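Local coordinates for protein beta-xylosidase (PDB 4MLG) that is a glycoside hydrolase family 43 beta-xylosidase that probably releases xylose from the non-reducing ends of xylo-oligosaccharides, at residues D44-M48 / T298-S302. Numbering follows the deposited sequence.
Sequences DHFNM and TWLRS. With SO4 (sulfate ion), chain N.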
loop_
_atom_site.group_PDB
_atom_site.type_symbol
_atom_site.label_atom_id
_atom_site.label_comp_id
_atom_site.label_asym_id
_atom_site.label_seq_id
_atom_site.Cartn_x
_atom_site.Cartn_y
_atom_site.Cartn_z
ATOM N N ASP A 44 -4.505 17.570 -6.352
ATOM C CA ASP A 44 -5.818 17.320 -5.761
ATOM C C ASP A 44 -6.947 17.794 -6.674
ATOM O O ASP A 44 -8.055 17.257 -6.631
ATOM C CB ASP A 44 -5.937 17.980 -4.384
ATOM C CG ASP A 44 -5.289 17.161 -3.284
ATOM O OD1 ASP A 44 -5.183 15.927 -3.444
ATOM O OD2 ASP A 44 -4.891 17.748 -2.255
ATOM N N HIS A 45 -6.664 18.797 -7.501
ATOM C CA HIS A 45 -7.658 19.321 -8.434
ATOM C C HIS A 45 -8.004 18.310 -9.524
ATOM O O HIS A 45 -9.050 18.409 -10.167
ATOM C CB HIS A 45 -7.192 20.642 -9.051
ATOM C CG HIS A 45 -5.815 20.585 -9.634
ATOM N ND1 HIS A 45 -4.677 20.707 -8.866
ATOM C CD2 HIS A 45 -5.392 20.424 -10.910
ATOM C CE1 HIS A 45 -3.613 20.622 -9.643
ATOM N NE2 HIS A 45 -4.019 20.451 -10.888
ATOM N N PHE A 46 -7.120 17.339 -9.733
ATOM C CA PHE A 46 -7.423 16.215 -10.607
ATOM C C PHE A 46 -8.242 15.193 -9.831
ATOM O O PHE A 46 -7.747 14.126 -9.471
ATOM C CB PHE A 46 -6.140 15.575 -11.137
ATOM C CG PHE A 46 -5.382 16.442 -12.102
ATOM C CD1 PHE A 46 -5.880 16.685 -13.370
ATOM C CD2 PHE A 46 -4.169 17.005 -11.744
ATOM C CE1 PHE A 46 -5.185 17.479 -14.262
ATOM C CE2 PHE A 46 -3.468 17.800 -12.633
ATOM C CZ PHE A 46 -3.978 18.038 -13.893
ATOM N N ASN A 47 -9.500 15.534 -9.573
ATOM C CA ASN A 47 -10.359 14.714 -8.732
ATOM C C ASN A 47 -11.418 13.974 -9.540
ATOM O O ASN A 47 -12.606 14.048 -9.230
ATOM C CB ASN A 47 -11.030 15.583 -7.666
ATOM C CG ASN A 47 -11.573 14.773 -6.505
ATOM O OD1 ASN A 47 -11.035 13.719 -6.163
ATOM N ND2 ASN A 47 -12.645 15.261 -5.893
ATOM N N MET A 48 -10.987 13.267 -10.579
ATOM C CA MET A 48 -11.911 12.475 -11.385
ATOM C C MET A 48 -12.476 11.329 -10.553
ATOM O O MET A 48 -11.837 10.866 -9.609
ATOM C CB MET A 48 -11.218 11.939 -12.640
ATOM C CG MET A 48 -10.631 13.025 -13.526
ATOM S SD MET A 48 -9.051 13.643 -12.926
ATOM C CE MET A 48 -7.930 12.496 -13.717
ATOM N N THR A 298 -6.419 23.879 -16.734
ATOM C CA THR A 298 -5.662 22.627 -16.764
ATOM C C THR A 298 -6.482 21.392 -16.385
ATOM O O THR A 298 -6.419 20.365 -17.062
ATOM C CB THR A 298 -4.429 22.712 -15.841
ATOM O OG1 THR A 298 -3.559 23.756 -16.298
ATOM C CG2 THR A 298 -3.671 21.394 -15.825
ATOM N N TRP A 299 -7.255 21.500 -15.309
ATOM C CA TRP A 299 -8.009 20.363 -14.788
ATOM C C TRP A 299 -9.280 20.076 -15.588
ATOM O O TRP A 299 -10.030 19.157 -15.261
ATOM C CB TRP A 299 -8.344 20.574 -13.309
ATOM C CG TRP A 299 -9.113 21.829 -13.043
ATOM C CD1 TRP A 299 -10.460 21.942 -12.868
ATOM C CD2 TRP A 299 -8.579 23.153 -12.926
ATOM N NE1 TRP A 299 -10.800 23.255 -12.647
ATOM C CE2 TRP A 299 -9.663 24.019 -12.678
ATOM C CE3 TRP A 299 -7.291 23.691 -13.005
ATOM C CZ2 TRP A 299 -9.498 25.392 -12.510
ATOM C CZ3 TRP A 299 -7.128 25.054 -12.839
ATOM C CH2 TRP A 299 -8.226 25.889 -12.593
ATOM N N LEU A 300 -9.516 20.865 -16.631
ATOM C CA LEU A 300 -10.656 20.651 -17.516
ATOM C C LEU A 300 -10.171 20.462 -18.949
ATOM O O LEU A 300 -9.865 21.429 -19.644
ATOM C CB LEU A 300 -11.629 21.827 -17.440
ATOM C CG LEU A 300 -12.258 22.122 -16.078
ATOM C CD1 LEU A 300 -13.208 23.303 -16.178
ATOM C CD2 LEU A 300 -12.979 20.896 -15.548
ATOM N N ARG A 301 -10.106 19.208 -19.384
ATOM C CA ARG A 301 -9.500 18.876 -20.667
ATOM C C ARG A 301 -10.502 18.263 -21.640
ATOM O O ARG A 301 -11.386 17.508 -21.242
ATOM C CB ARG A 301 -8.324 17.924 -20.445
ATOM C CG ARG A 301 -7.236 18.500 -19.550
ATOM C CD ARG A 301 -6.368 17.417 -18.928
ATOM N NE ARG A 301 -7.076 16.665 -17.895
ATOM C CZ ARG A 301 -6.526 15.705 -17.159
ATOM N NH1 ARG A 301 -5.254 15.373 -17.336
ATOM N NH2 ARG A 301 -7.247 15.074 -16.243
ATOM N N SER A 302 -10.357 18.599 -22.917
ATOM C CA SER A 302 -11.230 18.068 -23.957
ATOM C C SER A 302 -10.416 17.227 -24.930
ATOM O O SER A 302 -9.419 17.695 -25.476
ATOM C CB SER A 302 -11.923 19.207 -24.703
ATOM O OG SER A 302 -12.598 20.070 -23.803
HETATM S S SO4 N . -2.875 12.333 -15.263
HETATM O O1 SO4 N . -4.282 12.616 -15.526
HETATM O O2 SO4 N . -2.195 12.023 -16.517
HETATM O O3 SO4 N . -2.251 13.499 -14.643
HETATM O O4 SO4 N . -2.775 11.183 -14.369
#
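Two loops of the beta-propeller meet beside a sulfate, probably from the crystallisation liquor, that may mark a pocket, with Phe46 and Arg301 at the centre. A calcium ion lies about 10 Å from the Arg301 side chain. The loop of 44-48 precedes strand 50-56, and that of 298-302 leads into strand 302-308. The guanidinium of Arg301 turns one face to CD1 and CE1 of Phe46. Phe46 CE1 sits over its centre, 3.7 Å from Arg301 CZ, and the two planes are 49° apart. At the guanidinium edge, Met48 CE comes in plane to 3.7 Å from Arg301 NH2. Bends at chi2 (79°) and chi3 (88°) of Met48 bring this methyl round to it. Arg301 NH1 also points a weak, nearly straight hydrogen bond of 3.4 Å at sulfate O1. Farther along the Phe46 ring, CZ meets Thr298 CG2 at 3.9 Å. His45 turns its ring edge to Trp299, His45 CD2 lying 3.8 Å from Trp299 CB. Arg301 NE forms a salt bridge with Asp32 OD2, which probably holds the head group in place. An alanine in place of Arg301 would probably leave Asp32 without its cationic mate and open a gap beside Phe46 and Met48. The cation thus packs against Phe46 and Met48, its charge probably balanced by Asp32, with the sulfate a weak extra partner.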